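Probable ss-1,3-N-acetylglucosaminyltransferase (Staphylococcus aureus subsp. aureus N315, PDB 6H1J) is probably a glycosyltransferase of family 2, with a GT-A type catalytic domain followed by a largely helical TarS-type linker region. Local coordinates at residues 28-33 and 61-66; 306-311 and 329-334. One frame throughout, in Å; residues are numbered along the deposited sequence.

Contact 1. Residues 28-33 and 61-66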
ATOM      1  N   THR B  28     -45.599   6.685 -11.493  1.00 26.94           N
ATOM      2  CA  THR B  28     -45.693   5.603 -12.503  1.00 27.59           C
ATOM      3  C   THR B  28     -44.950   6.007 -13.778  1.00 24.23           C
ATOM      4  O   THR B  28     -44.822   7.195 -14.089  1.00 24.08           O
ATOM      5  CB  THR B  28     -47.153   5.242 -12.823  1.00 27.92           C
ATOM      6  OG1 THR B  28     -47.811   6.405 -13.325  1.00 28.48           O
ATOM      7  CG2 THR B  28     -47.899   4.714 -11.619  1.00 28.16           C
ATOM      8  N   PHE B  29     -44.517   4.988 -14.523  1.00 29.82           N
ATOM      9  CA  PHE B  29     -43.975   5.147 -15.865  1.00 32.95           C
ATOM     10  C   PHE B  29     -43.897   3.768 -16.517  1.00 32.98           C
ATOM     11  O   PHE B  29     -43.151   2.911 -16.044  1.00 31.21           O
ATOM     12  CB  PHE B  29     -42.592   5.802 -15.852  1.00 37.86           C
ATOM     13  CG  PHE B  29     -41.939   5.884 -17.207  1.00 40.48           C
ATOM     14  CD1 PHE B  29     -42.200   6.951 -18.053  1.00 44.29           C
ATOM     15  CD2 PHE B  29     -41.079   4.888 -17.646  1.00 42.56           C
ATOM     16  CE1 PHE B  29     -41.604   7.026 -19.304  1.00 47.51           C
ATOM     17  CE2 PHE B  29     -40.486   4.963 -18.898  1.00 44.86           C
ATOM     18  CZ  PHE B  29     -40.748   6.032 -19.726  1.00 44.62           C
ATOM     19  N   ASN B  30     -44.710   3.577 -17.567  1.00 31.44           N
ATOM     20  CA  ASN B  30     -44.701   2.409 -18.457  1.00 33.34           C
ATOM     21  C   ASN B  30     -44.778   1.114 -17.650  1.00 32.23           C
ATOM     22  O   ASN B  30     -44.139   0.129 -18.005  1.00 38.92           O
ATOM     23  CB  ASN B  30     -43.480   2.389 -19.380  1.00 40.44           C
ATOM     24  CG  ASN B  30     -43.512   3.478 -20.432  1.00 41.99           C
ATOM     25  OD1 ASN B  30     -44.400   4.328 -20.433  1.00 39.33           O
ATOM     26  ND2 ASN B  30     -42.539   3.463 -21.332  1.00 40.89           N
ATOM     27  N   ASN B  31     -45.601   1.117 -16.595  1.00 30.65           N
ATOM     28  CA  ASN B  31     -45.767  -0.040 -15.725  1.00 31.46           C
ATOM     29  C   ASN B  31     -46.727  -1.056 -16.346  1.00 30.24           C
ATOM     30  O   ASN B  31     -46.597  -2.253 -16.103  1.00 33.30           O
ATOM     31  CB  ASN B  31     -46.292   0.370 -14.346  1.00 36.44           C
ATOM     32  CG  ASN B  31     -45.398   1.387 -13.672  1.00 35.86           C
ATOM     33  OD1 ASN B  31     -45.461   2.586 -13.958  1.00 33.41           O
ATOM     34  ND2 ASN B  31     -44.541   0.901 -12.791  1.00 43.84           N
ATOM     35  N   GLY B  32     -47.728  -0.553 -17.078  1.00 35.67           N
ATOM     36  CA  GLY B  32     -48.726  -1.378 -17.747  1.00 36.14           C
ATOM     37  C   GLY B  32     -49.587  -2.161 -16.772  1.00 34.32           C
ATOM     38  O   GLY B  32     -49.863  -1.697 -15.662  1.00 38.73           O
ATOM     39  N   GLU B  33     -49.974  -3.367 -17.196  1.00 36.73           N
ATOM     40  CA  GLU B  33     -50.967  -4.236 -16.530  1.00 42.90           C
ATOM     41  C   GLU B  33     -50.546  -4.581 -15.090  1.00 43.58           C
ATOM     42  O   GLU B  33     -51.406  -4.780 -14.241  1.00 41.15           O
ATOM     43  CB  GLU B  33     -51.192  -5.496 -17.379  1.00 50.37           C
ATOM     44  CG  GLU B  33     -51.596  -6.740 -16.599  1.00 56.36           C
ATOM     45  CD  GLU B  33     -50.470  -7.436 -15.846  1.00 67.76           C
ATOM     46  OE1 GLU B  33     -50.745  -8.002 -14.762  1.00 65.01           O
ATOM     47  OE2 GLU B  33     -49.320  -7.420 -16.347  1.00 77.60           O
ATOM     48  N   SER B  61     -46.005   8.562 -19.343  1.00 48.45           N
ATOM     49  CA  SER B  61     -45.829   7.235 -19.949  1.00 47.00           C
ATOM     50  C   SER B  61     -46.053   7.337 -21.464  1.00 48.38           C
ATOM     51  O   SER B  61     -46.767   8.218 -21.941  1.00 45.15           O
ATOM     52  CB  SER B  61     -46.773   6.216 -19.351  1.00 43.84           C
ATOM     53  OG  SER B  61     -46.434   5.924 -18.014  1.00 42.08           O
ATOM     54  N   ASN B  62     -45.437   6.426 -22.213  1.00 51.15           N
ATOM     55  CA  ASN B  62     -45.519   6.462 -23.664  1.00 54.51           C
ATOM     56  C   ASN B  62     -45.644   5.035 -24.199  1.00 53.66           C
ATOM     57  O   ASN B  62     -45.144   4.752 -25.267  1.00 62.30           O
ATOM     58  CB  ASN B  62     -44.317   7.199 -24.256  1.00 56.91           C
ATOM     59  CG  ASN B  62     -42.996   6.631 -23.779  1.00 60.20           C
ATOM     60  OD1 ASN B  62     -42.880   5.439 -23.498  1.00 61.07           O
ATOM     61  ND2 ASN B  62     -41.997   7.487 -23.653  1.00 65.11           N
ATOM     62  N   ASP B  63     -46.325   4.166 -23.447  1.00 48.44           N
ATOM     63  CA  ASP B  63     -46.515   2.751 -23.764  1.00 48.66           C
ATOM     64  C   ASP B  63     -47.876   2.565 -24.474  1.00 50.78           C
ATOM     65  O   ASP B  63     -48.578   1.565 -24.263  1.00 47.55           O
ATOM     66  CB  ASP B  63     -46.357   1.876 -22.510  1.00 47.27           C
ATOM     67  CG  ASP B  63     -47.366   2.135 -21.398  1.00 48.08           C
ATOM     68  OD1 ASP B  63     -48.016   3.203 -21.437  1.00 44.46           O
ATOM     69  OD2 ASP B  63     -47.488   1.269 -20.490  1.00 47.25           O
ATOM     70  N   ASN B  64     -48.240   3.564 -25.293  1.00 51.57           N
ATOM     71  CA  ASN B  64     -49.396   3.556 -26.184  1.00 54.11           C
ATOM     72  C   ASN B  64     -50.687   3.495 -25.357  1.00 52.94           C
ATOM     73  O   ASN B  64     -51.584   2.717 -25.650  1.00 50.09           O
ATOM     74  CB  ASN B  64     -49.271   2.451 -27.237  1.00 58.10           C
ATOM     75  CG  ASN B  64     -48.100   2.689 -28.171  1.00 60.42           C
ATOM     76  OD1 ASN B  64     -48.266   3.235 -29.262  1.00 65.06           O
ATOM     77  ND2 ASN B  64     -46.904   2.323 -27.736  1.00 63.57           N
ATOM     78  N   GLY B  65     -50.736   4.327 -24.313  1.00 50.74           N
ATOM     79  CA  GLY B  65     -51.913   4.507 -23.468  1.00 47.91           C
ATOM     80  C   GLY B  65     -52.114   3.423 -22.422  1.00 45.22           C
ATOM     81  O   GLY B  65     -53.055   3.525 -21.644  1.00 44.94           O
ATOM     82  N   GLU B  66     -51.248   2.406 -22.356  1.00 43.49           N
ATOM     83  CA  GLU B  66     -51.533   1.234 -21.511  1.00 44.32           C
ATOM     84  C   GLU B  66     -51.470   1.569 -20.002  1.00 40.20           C
ATOM     85  O   GLU B  66     -52.308   1.094 -19.226  1.00 37.56           O
ATOM     86  CB  GLU B  66     -50.609   0.062 -21.829  1.00 47.27           C
ATOM     87  CG  GLU B  66     -50.984  -1.214 -21.080  1.00 52.17           C
ATOM     88  CD  GLU B  66     -50.068  -2.407 -21.315  1.00 62.19           C
ATOM     89  OE1 GLU B  66     -49.783  -2.710 -22.502  1.00 72.56           O
ATOM     90  OE2 GLU B  66     -49.625  -3.031 -20.313  1.00 58.23           O
TER

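Contact 2. Residues 306-311 and 329-334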
ATOM      1  N   LYS B 306     -12.911  15.276  -1.915  1.00 22.41           N
ATOM      2  CA  LYS B 306     -13.225  16.640  -1.629  1.00 26.20           C
ATOM      3  C   LYS B 306     -14.529  16.708  -0.823  1.00 25.33           C
ATOM      4  O   LYS B 306     -14.685  17.613   0.004  1.00 22.23           O
ATOM      5  CB  LYS B 306     -13.217  17.490  -2.898  1.00 29.85           C
ATOM      6  CG  LYS B 306     -14.391  17.333  -3.826  1.00 37.08           C
ATOM      7  CD  LYS B 306     -14.252  18.197  -5.069  1.00 43.58           C
ATOM      8  CE  LYS B 306     -13.217  17.680  -6.052  1.00 45.50           C
ATOM      9  NZ  LYS B 306     -12.481  18.795  -6.701  1.00 50.62           N
ATOM     10  N   THR B 307     -15.394  15.695  -0.979  1.00 22.49           N
ATOM     11  CA  THR B 307     -16.608  15.603  -0.187  1.00 21.42           C
ATOM     12  C   THR B 307     -16.256  15.268   1.268  1.00 21.53           C
ATOM     13  O   THR B 307     -16.722  15.911   2.195  1.00 17.98           O
ATOM     14  CB  THR B 307     -17.590  14.598  -0.799  1.00 22.61           C
ATOM     15  OG1 THR B 307     -17.904  15.115  -2.099  1.00 22.39           O
ATOM     16  CG2 THR B 307     -18.808  14.379   0.069  1.00 22.48           C
ATOM     17  N   ILE B 308     -15.469  14.223   1.473  1.00 21.40           N
ATOM     18  CA  ILE B 308     -15.132  13.821   2.828  1.00 22.26           C
ATOM     19  C   ILE B 308     -14.249  14.883   3.491  1.00 22.60           C
ATOM     20  O   ILE B 308     -14.312  15.033   4.722  1.00 22.48           O
ATOM     21  CB  ILE B 308     -14.455  12.440   2.867  1.00 26.01           C
ATOM     22  CG1 ILE B 308     -14.552  11.797   4.248  1.00 33.85           C
ATOM     23  CG2 ILE B 308     -13.019  12.558   2.441  1.00 28.24           C
ATOM     24  CD1 ILE B 308     -15.962  11.700   4.765  1.00 38.32           C
ATOM     25  N   ASN B 309     -13.443  15.634   2.729  1.00 22.23           N
ATOM     26  CA  ASN B 309     -12.567  16.633   3.382  1.00 23.10           C
ATOM     27  C   ASN B 309     -13.360  17.856   3.867  1.00 23.42           C
ATOM     28  O   ASN B 309     -12.811  18.689   4.596  1.00 23.00           O
ATOM     29  CB  ASN B 309     -11.359  17.020   2.543  1.00 23.92           C
ATOM     30  CG  ASN B 309     -10.295  15.936   2.633  1.00 26.09           C
ATOM     31  OD1 ASN B 309     -10.169  15.235   3.652  1.00 27.93           O
ATOM     32  ND2 ASN B 309      -9.581  15.736   1.556  1.00 23.94           N
ATOM     33  N   LYS B 310     -14.655  17.912   3.579  1.00 22.45           N
ATOM     34  CA  LYS B 310     -15.530  18.933   4.211  1.00 23.21           C
ATOM     35  C   LYS B 310     -16.138  18.433   5.530  1.00 21.68           C
ATOM     36  O   LYS B 310     -16.820  19.205   6.231  1.00 23.26           O
ATOM     37  CB  LYS B 310     -16.605  19.327   3.204  1.00 25.41           C
ATOM     38  CG  LYS B 310     -16.054  20.171   2.067  1.00 28.20           C
ATOM     39  CD  LYS B 310     -17.110  20.572   1.091  1.00 33.71           C
ATOM     40  CE  LYS B 310     -17.211  19.700  -0.135  1.00 35.11           C
ATOM     41  NZ  LYS B 310     -18.056  20.357  -1.160  1.00 38.20           N
ATOM     42  N   VAL B 311     -15.929  17.154   5.844  1.00 18.42           N
ATOM     43  CA  VAL B 311     -16.386  16.537   7.058  1.00 19.85           C
ATOM     44  C   VAL B 311     -15.235  16.618   8.069  1.00 20.72           C
ATOM     45  O   VAL B 311     -14.118  16.188   7.767  1.00 18.99           O
ATOM     46  CB  VAL B 311     -16.816  15.080   6.832  1.00 20.78           C
ATOM     47  CG1 VAL B 311     -17.345  14.436   8.110  1.00 20.86           C
ATOM     48  CG2 VAL B 311     -17.837  14.990   5.703  1.00 23.81           C
ATOM     49  N   ALA B 329      -6.644   7.280   3.103  1.00 19.58           N
ATOM     50  CA  ALA B 329      -6.241   7.315   1.709  1.00 20.25           C
ATOM     51  C   ALA B 329      -7.194   8.168   0.866  1.00 21.95           C
ATOM     52  O   ALA B 329      -6.740   8.966   0.027  1.00 20.46           O
ATOM     53  CB  ALA B 329      -6.120   5.903   1.195  1.00 21.97           C
ATOM     54  N   ILE B 330      -8.507   8.084   1.150  1.00 20.34           N
ATOM     55  CA  ILE B 330      -9.463   8.914   0.472  1.00 19.79           C
ATOM     56  C   ILE B 330      -9.248  10.391   0.832  1.00 19.12           C
ATOM     57  O   ILE B 330      -9.262  11.282  -0.073  1.00 19.67           O
ATOM     58  CB  ILE B 330     -10.904   8.411   0.721  1.00 20.57           C
ATOM     59  CG1 ILE B 330     -11.139   7.048   0.052  1.00 22.31           C
ATOM     60  CG2 ILE B 330     -11.903   9.437   0.216  1.00 22.25           C
ATOM     61  CD1 ILE B 330     -12.257   6.226   0.652  1.00 21.61           C
ATOM     62  N   ARG B 331      -9.079  10.691   2.124  1.00 20.51           N
ATOM     63  CA  ARG B 331      -8.809  12.059   2.575  1.00 21.80           C
ATOM     64  C   ARG B 331      -7.561  12.634   1.891  1.00 22.84           C
ATOM     65  O   ARG B 331      -7.578  13.790   1.461  1.00 23.81           O
ATOM     66  CB  ARG B 331      -8.633  12.136   4.088  1.00 22.99           C
ATOM     67  CG  ARG B 331      -9.930  12.051   4.873  1.00 22.85           C
ATOM     68  CD  ARG B 331      -9.796  12.672   6.261  1.00 23.23           C
ATOM     69  NE  ARG B 331     -11.045  12.521   7.016  1.00 22.08           N
ATOM     70  CZ  ARG B 331     -12.007  13.414   7.043  1.00 20.03           C
ATOM     71  NH1 ARG B 331     -11.891  14.517   6.318  1.00 19.29           N
ATOM     72  NH2 ARG B 331     -13.049  13.211   7.841  1.00 19.74           N
ATOM     73  N   GLN B 332      -6.518  11.809   1.758  1.00 22.12           N
ATOM     74  CA  GLN B 332      -5.282  12.210   1.088  1.00 24.66           C
ATOM     75  C   GLN B 332      -5.402  12.238  -0.444  1.00 23.56           C
ATOM     76  O   GLN B 332      -4.431  12.655  -1.115  1.00 23.47           O
ATOM     77  CB  GLN B 332      -4.143  11.248   1.458  1.00 23.66           C
ATOM     78  CG  GLN B 332      -3.787  11.255   2.942  1.00 25.05           C
ATOM     79  CD  GLN B 332      -3.282  12.584   3.435  1.00 28.27           C
ATOM     80  OE1 GLN B 332      -2.770  13.394   2.681  1.00 29.90           O
ATOM     81  NE2 GLN B 332      -3.404  12.813   4.728  1.00 28.28           N
ATOM     82  N   ASN B 333      -6.474  11.679  -1.016  1.00 22.95           N
ATOM     83  CA  ASN B 333      -6.692  11.766  -2.460  1.00 25.47           C
ATOM     84  C   ASN B 333      -5.597  10.962  -3.189  1.00 26.19           C
ATOM     85  O   ASN B 333      -5.041  11.434  -4.179  1.00 25.17           O
ATOM     86  CB  ASN B 333      -6.673  13.223  -2.946  1.00 27.00           C
ATOM     87  CG  ASN B 333      -7.260  13.386  -4.327  1.00 30.63           C
ATOM     88  OD1 ASN B 333      -8.126  12.616  -4.724  1.00 34.26           O
ATOM     89  ND2 ASN B 333      -6.829  14.404  -5.055  1.00 35.01           N
ATOM     90  N   ASP B 334      -5.322   9.748  -2.693  1.00 23.32           N
ATOM     91  CA  ASP B 334      -4.177   8.967  -3.107  1.00 24.98           C
ATOM     92  C   ASP B 334      -4.684   7.631  -3.630  1.00 23.12           C
ATOM     93  O   ASP B 334      -4.987   6.742  -2.831  1.00 21.15           O
ATOM     94  CB  ASP B 334      -3.234   8.744  -1.922  1.00 25.17           C
ATOM     95  CG  ASP B 334      -1.889   8.121  -2.253  1.00 30.84           C
ATOM     96  OD1 ASP B 334      -1.823   7.208  -3.110  1.00 28.47           O
ATOM     97  OD2 ASP B 334      -0.904   8.545  -1.596  1.00 39.66           O
TER

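Contact 1. Residues 28-33 and 61-66
S61 meets the loop after strand 22-28 through its hydroxyl. S61 OG takes the backbone N-H of N30 at 2.9 Å from N30 N, almost straight at 169°. The same OG is also hydrogen-bonded to D58, which holds T28 as well. N62 comes next and pairs twice with the amide of N30. Its backbone N gives a bond to N30 OD1 at 2.9 Å, in the carbonyl plane and on a lone pair. In return N30 ND2 reaches N62 OD1 at 3.0 Å. This acceptor lies in the amide plane of N30, but the two amide planes are turned 59° apart. D63 then stacks its carboxylate on the N30 amide, with the planes 12° apart. D63 OD2 is hydrogen-bonded to T67, whose hydroxyl also bonds G32 N. At the start of helix 66-72, E66 stretches out fully and brings OE2 to 3.2 Å from E33 N, a weak bond. The N30 side chain lies between the F29 ring on one side and D63 on the other. Bonds at both OD1 and ND2 fix which way its amide is flipped. This surface contact between two loops of the GT-A domain rests mainly on polar groups.

Contact 2. Residues 306-311 and 329-334
R331 reaches from the end of helix 324-331 to the turn that follows helix 294-308. Its CB lies 3.5 Å from N309 OD1. R331 CG touches the same N309 OD1 and, at 4.0 Å, I308 CG2. R331 CD still lies 3.7 Å from N309 OD1. The extended chain (chi2 -157°, chi3 -177°) then takes the guanidinium past the N309 amide to the V311 carbonyl. There I308 CG1 sits over the centre of one guanidinium face. R331 NH1 bonds N309 OD1 at 3.3 Å, on a lone pair in the carbonyl plane. R331 NH1 and R331 NH2 both grip V311 O, end-on; R331 NH1 is 3.1 Å from V311 O. NH1 comes nearly head-on to this carbonyl, whereas NH2 stands well above its plane. NH2 also forms a salt bridge with D316, so the buried charge has a partner. N309 answers at the backbone: its ND2 gives R331 O a straight bond of 2.8 Å, in the amide plane. The N309 amide therefore accepts from the R331 tip and donates to the R331 backbone. Beside this polar network, I308 and I330 touch through their CG2 methyls, crossing at about a right angle. The contact joins two helix ends of the linker region. Helix 244-256 packs on I308 and V311 through Y252, and helix 335-344 covers I330 through V338.

From the N terminus, the chain leaves strand 22-28 and enters contact 1. It runs through helix 35-43 and strand 52-58 before 61-66 closes that loop. The contact thus joins the ends of two neighbouring parallel strands in the GT-A domain. Contact 2 opens only much later, in the linker region, where the chain leaves helix 294-308 and comes back along helix 324-331. Its loop is shorter and includes no strand. The two contacts follow one another in series and neither nest nor cross. Their centres are 44 Å apart and their nearest atoms about 30 Å, so each ties together a separate part of the fold.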